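Local coordinates for penicillin binding protein 2X (Streptococcus thermophilus, PDB 5U47) that probably acts as a transpeptidase that cross-links glycan strands of peptidoglycan during septal wall synthesis and is the kind of enzyme that beta-lactams inactivate by acylation, at residues Ile35-Arg38 with Asn39-Leu43; Lys90-Thr93 with Leu94-Arg98; Pro225-Thr228 with Phe229-Gln233. The protein carries 1 engineered substitution. One frame throughout, in Å; residues are numbered along the deposited sequence.

Contacts 1 and 3 are close neighbours, their centres about 15 Å apart, and they touch where Asp-37 meets the start of helix 224-241. They lie about 15 and 17 Å from the centre of the chain, with four buried residues each. Contact 2 is outlying, its centre about 51 Å from that of the chain, and has two buried residues. Contacts 1 and 2 both belong to the dimerisation region, but one is a hairpin turn and the other a single short helix. The chemistry differs accordingly: a buried carboxylate organises contact 1, an aromatic face and aliphatic methyls dominate contact 2, and in contact 3 a buried amide-carboxylate bond accompanies apolar packing of a helix on a sheet.

Contact 1: Ile35-Arg38 with Asn39-Leu43; sequences IYDR and NGNVL
With chi1 at 89°, the CG of Asp-37 sits between its own backbone N and carbonyl carbon, and this places OD1 within reach of the backbone N-H groups of Asn-39 and Asn-41. The bond from Asn-39 N to Asp-37 OD1 (2.9 Å) makes an Asx turn, and Asn-41 N reaches the same OD1 at 2.8 Å. The two donors come from opposite faces of the carboxylate plane. The backbone follows the same curve: a type I turn from Asp-37 to Gly-40, closed by Gly-40 N to Asp-37 O (3.2 Å), leads into the antiparallel, non-hydrogen-bonded pair of Tyr-36 and Val-42. Asp-37 N also bonds Asn-41 O at 2.8 Å, giving a G1 bulge. Glycine suits position 40 of the bulge because at phi 88° a CB would be pressed against the preceding carbonyl O.

On the face shared by Tyr-36 and Val-42, Val-42 CG2 lies 3.8 Å from Tyr-36 CE1; farther from the turn, Leu-43 N bonds across to Ile-35 O (2.7 Å). Leu-43 CD1 packs against Tyr-36 O at 3.6 Å. Arg-38 turns its guanidinium to Thr-221 O and a salt bridge with Glu-257.

Asp-37 OD2 takes one hydrogen bond from Ala-224 N, where helix 224-241 begins, and another from a water that also accepts from Asn-39 ND2. Four N-H or water donors round a buried carboxylate, beside a helix start, would probably favour its ionised form.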
loop_
_atom_site.group_PDB
_atom_site.type_symbol
_atom_site.label_atom_id
_atom_site.label_comp_id
_atom_site.label_asym_id
_atom_site.label_seq_id
_atom_site.Cartn_x
_atom_site.Cartn_y
_atom_site.Cartn_z
ATOM N N ILE A 35 -8.727 10.049 -6.215
ATOM C CA ILE A 35 -8.174 9.329 -5.076
ATOM C C ILE A 35 -8.191 10.310 -3.925
ATOM O O ILE A 35 -7.625 11.430 -4.035
ATOM C CB ILE A 35 -6.733 8.839 -5.329
ATOM C CG1 ILE A 35 -6.725 7.865 -6.510
ATOM C CG2 ILE A 35 -6.183 8.144 -4.081
ATOM C CD1 ILE A 35 -5.343 7.546 -7.047
ATOM N N TYR A 36 -8.833 9.897 -2.840
ATOM C CA TYR A 36 -8.990 10.705 -1.640
ATOM C C TYR A 36 -8.303 10.090 -0.428
ATOM O O TYR A 36 -7.949 8.901 -0.415
ATOM C CB TYR A 36 -10.480 10.789 -1.274
ATOM C CG TYR A 36 -11.400 11.498 -2.247
ATOM C CD1 TYR A 36 -11.421 12.890 -2.333
ATOM C CD2 TYR A 36 -12.299 10.789 -3.027
ATOM C CE1 TYR A 36 -12.293 13.546 -3.176
ATOM C CE2 TYR A 36 -13.171 11.430 -3.890
ATOM C CZ TYR A 36 -13.163 12.811 -3.958
ATOM O OH TYR A 36 -14.002 13.445 -4.810
ATOM N N ASP A 37 -8.142 10.888 0.612
ATOM C CA ASP A 37 -7.721 10.355 1.861
ATOM C C ASP A 37 -9.030 9.816 2.532
ATOM O O ASP A 37 -10.118 9.861 1.926
ATOM C CB ASP A 37 -6.937 11.375 2.715
ATOM C CG ASP A 37 -7.826 12.223 3.624
ATOM O OD1 ASP A 37 -8.992 12.479 3.289
ATOM O OD2 ASP A 37 -7.321 12.629 4.678
ATOM N N ARG A 38 -8.930 9.337 3.759
ATOM C CA ARG A 38 -10.075 8.704 4.444
ATOM C C ARG A 38 -11.277 9.624 4.714
ATOM O O ARG A 38 -12.386 9.127 4.921
ATOM C CB ARG A 38 -9.605 8.037 5.746
ATOM C CG ARG A 38 -9.171 9.021 6.824
ATOM C CD ARG A 38 -8.510 8.332 7.994
ATOM N NE ARG A 38 -9.430 7.447 8.716
ATOM C CZ ARG A 38 -9.492 6.115 8.626
ATOM N NH1 ARG A 38 -8.636 5.412 7.877
ATOM N NH2 ARG A 38 -10.393 5.464 9.364
ATOM N N ASN A 39 -11.056 10.946 4.681
ATOM C CA ASN A 39 -12.102 11.935 4.939
ATOM C C ASN A 39 -12.412 12.811 3.741
ATOM O O ASN A 39 -12.964 13.893 3.911
ATOM C CB ASN A 39 -11.716 12.805 6.145
ATOM C CG ASN A 39 -11.814 12.060 7.445
ATOM O OD1 ASN A 39 -12.819 11.414 7.722
ATOM N ND2 ASN A 39 -10.795 12.156 8.259
ATOM N N GLY A 40 -12.020 12.384 2.539
ATOM C CA GLY A 40 -12.335 13.152 1.340
ATOM C C GLY A 40 -11.368 14.246 0.899
ATOM O O GLY A 40 -11.713 15.038 0.040
ATOM N N ASN A 41 -10.172 14.300 1.478
ATOM C CA ASN A 41 -9.160 15.261 1.011
ATOM C C ASN A 41 -8.597 14.722 -0.286
ATOM O O ASN A 41 -8.202 13.552 -0.349
ATOM C CB ASN A 41 -8.051 15.445 2.043
ATOM C CG ASN A 41 -8.553 16.102 3.303
ATOM O OD1 ASN A 41 -8.841 15.431 4.284
ATOM N ND2 ASN A 41 -8.721 17.420 3.264
ATOM N N VAL A 42 -8.549 15.567 -1.304
ATOM C CA VAL A 42 -8.094 15.148 -2.641
ATOM C C VAL A 42 -6.598 14.836 -2.667
ATOM O O VAL A 42 -5.783 15.656 -2.205
ATOM C CB VAL A 42 -8.431 16.207 -3.713
ATOM C CG1 VAL A 42 -7.869 15.812 -5.086
ATOM C CG2 VAL A 42 -9.941 16.413 -3.803
ATOM N N LEU A 43 -6.259 13.634 -3.144
ATOM C CA LEU A 43 -4.857 13.207 -3.302
ATOM C C LEU A 43 -4.424 13.173 -4.762
ATOM O O LEU A 43 -3.256 13.470 -5.066
ATOM C CB LEU A 43 -4.601 11.839 -2.667
ATOM C CG LEU A 43 -5.014 11.671 -1.207
ATOM C CD1 LEU A 43 -4.611 10.294 -0.684
ATOM C CD2 LEU A 43 -4.447 12.788 -0.326
HETATM O O HOH W 1 -8.429 13.306 7.134
#

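Contact 2: Lys90-Thr93 with Leu94-Arg98; sequences KSYT and LAQLR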
loop_
_atom_site.group_PDB
_atom_site.type_symbol
_atom_site.label_atom_id
_atom_site.label_comp_id
_atom_site.label_asym_id
_atom_site.label_seq_id
_atom_site.Cartn_x
_atom_site.Cartn_y
_atom_site.Cartn_z
ATOM N N LYS A 90 0.108 39.771 -32.065
ATOM C CA LYS A 90 -0.745 39.811 -33.268
ATOM C C LYS A 90 -0.074 39.228 -34.504
ATOM O O LYS A 90 -0.710 38.504 -35.273
ATOM C CB LYS A 90 -1.221 41.244 -33.553
ATOM C CG LYS A 90 -2.089 41.820 -32.447
ATOM C CD LYS A 90 -2.581 43.218 -32.758
ATOM C CE LYS A 90 -3.276 43.814 -31.543
ATOM N NZ LYS A 90 -3.686 45.226 -31.766
ATOM N N SER A 91 1.206 39.537 -34.677
ATOM C CA SER A 91 1.979 39.035 -35.815
ATOM C C SER A 91 2.118 37.507 -35.824
ATOM O O SER A 91 2.199 36.909 -36.880
ATOM C CB SER A 91 3.365 39.706 -35.868
ATOM O OG SER A 91 4.057 39.581 -34.634
ATOM N N TYR A 92 2.136 36.879 -34.656
ATOM C CA TYR A 92 2.235 35.413 -34.595
ATOM C C TYR A 92 0.897 34.768 -34.976
ATOM O O TYR A 92 0.862 33.821 -35.767
ATOM C CB TYR A 92 2.689 34.944 -33.219
ATOM C CG TYR A 92 2.713 33.433 -33.094
ATOM C CD1 TYR A 92 3.775 32.679 -33.613
ATOM C CD2 TYR A 92 1.667 32.753 -32.467
ATOM C CE1 TYR A 92 3.793 31.295 -33.506
ATOM C CE2 TYR A 92 1.677 31.371 -32.355
ATOM C CZ TYR A 92 2.739 30.646 -32.875
ATOM O OH TYR A 92 2.735 29.277 -32.752
ATOM N N THR A 93 -0.190 35.280 -34.390
ATOM C CA THR A 93 -1.557 34.819 -34.689
ATOM C C THR A 93 -1.806 34.946 -36.191
ATOM O O THR A 93 -2.241 33.990 -36.830
ATOM C CB THR A 93 -2.621 35.652 -33.921
ATOM O OG1 THR A 93 -2.463 35.462 -32.509
ATOM C CG2 THR A 93 -4.057 35.264 -34.319
ATOM N N LEU A 94 -1.519 36.133 -36.739
ATOM C CA LEU A 94 -1.684 36.398 -38.174
ATOM C C LEU A 94 -0.849 35.442 -39.031
ATOM O O LEU A 94 -1.359 34.886 -40.010
ATOM C CB LEU A 94 -1.352 37.862 -38.508
ATOM C CG LEU A 94 -2.375 38.893 -38.006
ATOM C CD1 LEU A 94 -1.814 40.305 -38.073
ATOM C CD2 LEU A 94 -3.684 38.798 -38.785
ATOM N N ALA A 95 0.410 35.233 -38.641
ATOM C CA ALA A 95 1.313 34.317 -39.358
ATOM C C ALA A 95 0.704 32.937 -39.458
ATOM O O ALA A 95 0.538 32.405 -40.563
ATOM C CB ALA A 95 2.660 34.227 -38.660
ATOM N N GLN A 96 0.341 32.385 -38.298
ATOM C CA GLN A 96 -0.256 31.050 -38.211
ATOM C C GLN A 96 -1.536 30.923 -39.031
ATOM O O GLN A 96 -1.700 29.967 -39.786
ATOM C CB GLN A 96 -0.552 30.683 -36.752
ATOM C CG GLN A 96 0.671 30.470 -35.869
ATOM C CD GLN A 96 1.504 29.282 -36.304
ATOM O OE1 GLN A 96 2.222 29.337 -37.297
ATOM N NE2 GLN A 96 1.430 28.212 -35.547
ATOM N N LEU A 97 -2.431 31.897 -38.877
ATOM C CA LEU A 97 -3.697 31.914 -39.599
ATOM C C LEU A 97 -3.508 31.894 -41.119
ATOM O O LEU A 97 -4.335 31.316 -41.831
ATOM C CB LEU A 97 -4.549 33.124 -39.170
ATOM C CG LEU A 97 -5.178 33.077 -37.768
ATOM C CD1 LEU A 97 -5.803 34.413 -37.391
ATOM C CD2 LEU A 97 -6.211 31.960 -37.688
ATOM N N ARG A 98 -2.417 32.507 -41.599
ATOM C CA ARG A 98 -2.086 32.542 -43.037
ATOM C C ARG A 98 -1.183 31.379 -43.515
ATOM O O ARG A 98 -0.709 31.420 -44.643
ATOM C CB ARG A 98 -1.377 33.864 -43.393
ATOM C CG ARG A 98 -2.151 35.132 -43.076
ATOM C CD ARG A 98 -1.308 36.361 -43.382
ATOM N NE ARG A 98 -1.824 37.575 -42.747
ATOM C CZ ARG A 98 -2.863 38.297 -43.175
ATOM N NH1 ARG A 98 -3.567 37.938 -44.254
ATOM N NH2 ARG A 98 -3.216 39.391 -42.499
#
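The ring of Tyr-92 and the amide of Gln-96, one helical turn apart, lie stacked with their planes 29° apart. The CG of Gln-96 makes the main contact, resting over one face of the ring, 3.9 Å from the centroid of Tyr-92, in a CH-pi contact displaced toward the rim. Two torsions make this possible: Tyr-92 swings CG anti to its backbone N (chi1 176°), and the Gln-96 chain bends at chi2 (-65°), folding the amide back along the ring. Gln-96 NE2 ends 3.3 Å from Tyr-92 OH, but at an angle too poor for a hydrogen bond. That amide donates instead to Ser-106 O, so glutamine serves both as an apolar cover for the ring and as a polar tether to the following chain.

These residues belong to helix 90-97, a short helix in the dimerisation region that leans on helix 72-86. Its backbone bonds follow the i to i+4 pattern, such as Gln-96 N to Tyr-92 O at 3.0 Å.

On the buried side, Thr-93 and Leu-97 lie alongside each other and point the same way, with Thr-93 CG2 meeting Leu-97 CD1 at 3.6 Å. Thr-93 presents its methyl here and leaves OG1 beside the backbone N, which suits a position that also touches Leu-82 of helix 72-86 and Phe-107. Leu-97 adds Phe-75 and Phe-107 to the same apolar patch. Further round, Leu-94 lays its CG 3.2 Å from Lys-90 O, close along the helix wall, whereas the extended Lys-90 carries its amine away, with a long, weak ion pair to Asp-80.

Contact 3: Pro225-Thr228 with Phe229-Gln233; sequences PLQT and FLETQ
Gln-227 and Glu-231 meet one turn apart on helix 224-241, which packs on the five-stranded antiparallel sheet characteristic of the penicillin-binding transpeptidase fold; their side chains cross at a slant, the flat ends 39° apart. The one side-chain hydrogen bond across the two segments runs from Gln-227 NE2 to Glu-231 OE2 (2.8 Å), nearly in the amide plane and on the anti side of the carboxylate. Gln-227 runs out with CG anti to its backbone N (chi1 -179°) and then bends at chi2, while Glu-231 also bends at chi2, which brings the two ends together. A buried glutamine suits position 227 because its NE2 can also serve Thr-261 O; a glutamate suits 231 because its carboxylate takes a salt bridge from Arg-264 and bonds from Ala-150 N and Thr-262 OG1.

Apolar side chains contribute packing as well. Leu-226 and Leu-230 bear on strand 245-252, Leu-230 also on strand 258-264, and Phe-229 packs on helix 558-572 at Pro-564 and Val-565.

The backbone bonds are regular, Leu-230 N to Leu-226 O being 2.8 Å, although Thr-232 N to Thr-228 O is weak at 3.3 Å. A water sits at that spot, donating to Thr-228 O at 2.8 Å and lying 3.1 Å from Thr-232 OG1.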
loop_
_atom_site.group_PDB
_atom_site.type_symbol
_atom_site.label_atom_id
_atom_site.label_comp_id
_atom_site.label_asym_id
_atom_site.label_seq_id
_atom_site.Cartn_x
_atom_site.Cartn_y
_atom_site.Cartn_z
ATOM N N PRO A 225 -3.676 14.792 7.258
ATOM C CA PRO A 225 -2.953 15.533 8.302
ATOM C C PRO A 225 -1.790 14.745 8.897
ATOM O O PRO A 225 -0.682 15.279 9.065
ATOM C CB PRO A 225 -4.029 15.782 9.385
ATOM C CG PRO A 225 -5.338 15.693 8.660
ATOM C CD PRO A 225 -5.127 14.751 7.513
ATOM N N LEU A 226 -2.033 13.474 9.214
ATOM C CA LEU A 226 -0.987 12.640 9.791
ATOM C C LEU A 226 0.121 12.412 8.776
ATOM O O LEU A 226 1.305 12.477 9.116
ATOM C CB LEU A 226 -1.540 11.289 10.239
ATOM C CG LEU A 226 -0.532 10.384 10.947
ATOM C CD1 LEU A 226 -0.073 11.045 12.233
ATOM C CD2 LEU A 226 -1.137 9.021 11.233
ATOM N N GLN A 227 -0.270 12.125 7.540
ATOM C CA GLN A 227 0.701 11.888 6.462
ATOM C C GLN A 227 1.608 13.103 6.261
ATOM O O GLN A 227 2.813 12.947 6.125
ATOM C CB GLN A 227 -0.013 11.559 5.165
ATOM C CG GLN A 227 0.916 11.276 3.981
ATOM C CD GLN A 227 1.576 9.896 4.038
ATOM O OE1 GLN A 227 0.922 8.887 4.339
ATOM N NE2 GLN A 227 2.844 9.838 3.682
ATOM N N THR A 228 1.015 14.301 6.231
ATOM C CA THR A 228 1.763 15.564 6.057
ATOM C C THR A 228 2.784 15.722 7.162
ATOM O O THR A 228 3.942 16.051 6.920
ATOM C CB THR A 228 0.793 16.780 5.981
ATOM O OG1 THR A 228 -0.048 16.613 4.838
ATOM C CG2 THR A 228 1.530 18.110 5.840
ATOM N N PHE A 229 2.362 15.413 8.374
ATOM C CA PHE A 229 3.225 15.495 9.532
ATOM C C PHE A 229 4.347 14.460 9.447
ATOM O O PHE A 229 5.496 14.772 9.755
ATOM C CB PHE A 229 2.377 15.304 10.786
ATOM C CG PHE A 229 3.083 15.599 12.041
ATOM C CD1 PHE A 229 3.075 16.876 12.567
ATOM C CD2 PHE A 229 3.734 14.598 12.725
ATOM C CE1 PHE A 229 3.730 17.151 13.750
ATOM C CE2 PHE A 229 4.390 14.859 13.895
ATOM C CZ PHE A 229 4.398 16.139 14.413
ATOM N N LEU A 230 4.023 13.234 9.006
ATOM C CA LEU A 230 5.034 12.189 8.845
ATOM C C LEU A 230 6.132 12.585 7.836
ATOM O O LEU A 230 7.322 12.301 8.063
ATOM C CB LEU A 230 4.392 10.865 8.388
ATOM C CG LEU A 230 5.351 9.725 8.064
ATOM C CD1 LEU A 230 6.174 9.353 9.271
ATOM C CD2 LEU A 230 4.604 8.513 7.547
ATOM N N GLU A 231 5.730 13.199 6.720
ATOM C CA GLU A 231 6.682 13.618 5.664
ATOM C C GLU A 231 7.717 14.595 6.231
ATOM O O GLU A 231 8.907 14.465 5.984
ATOM C CB GLU A 231 5.958 14.258 4.458
ATOM C CG GLU A 231 4.972 13.354 3.698
ATOM C CD GLU A 231 5.596 12.306 2.756
ATOM O OE1 GLU A 231 6.724 12.520 2.277
ATOM O OE2 GLU A 231 4.926 11.272 2.453
ATOM N N THR A 232 7.251 15.566 6.996
ATOM C CA THR A 232 8.132 16.537 7.628
ATOM C C THR A 232 9.115 15.860 8.580
ATOM O O THR A 232 10.314 16.126 8.518
ATOM C CB THR A 232 7.318 17.573 8.413
ATOM O OG1 THR A 232 6.363 18.178 7.544
ATOM C CG2 THR A 232 8.216 18.622 9.037
ATOM N N GLN A 233 8.625 14.979 9.445
ATOM C CA GLN A 233 9.519 14.300 10.394
ATOM C C GLN A 233 10.461 13.324 9.726
ATOM O O GLN A 233 11.578 13.161 10.193
ATOM C CB GLN A 233 8.752 13.609 11.525
ATOM C CG GLN A 233 7.928 14.572 12.323
ATOM C CD GLN A 233 8.765 15.716 12.847
ATOM O OE1 GLN A 233 8.474 16.844 12.549
ATOM N NE2 GLN A 233 9.866 15.408 13.573
HETATM O O HOH W 2 4.855 17.679 4.848
#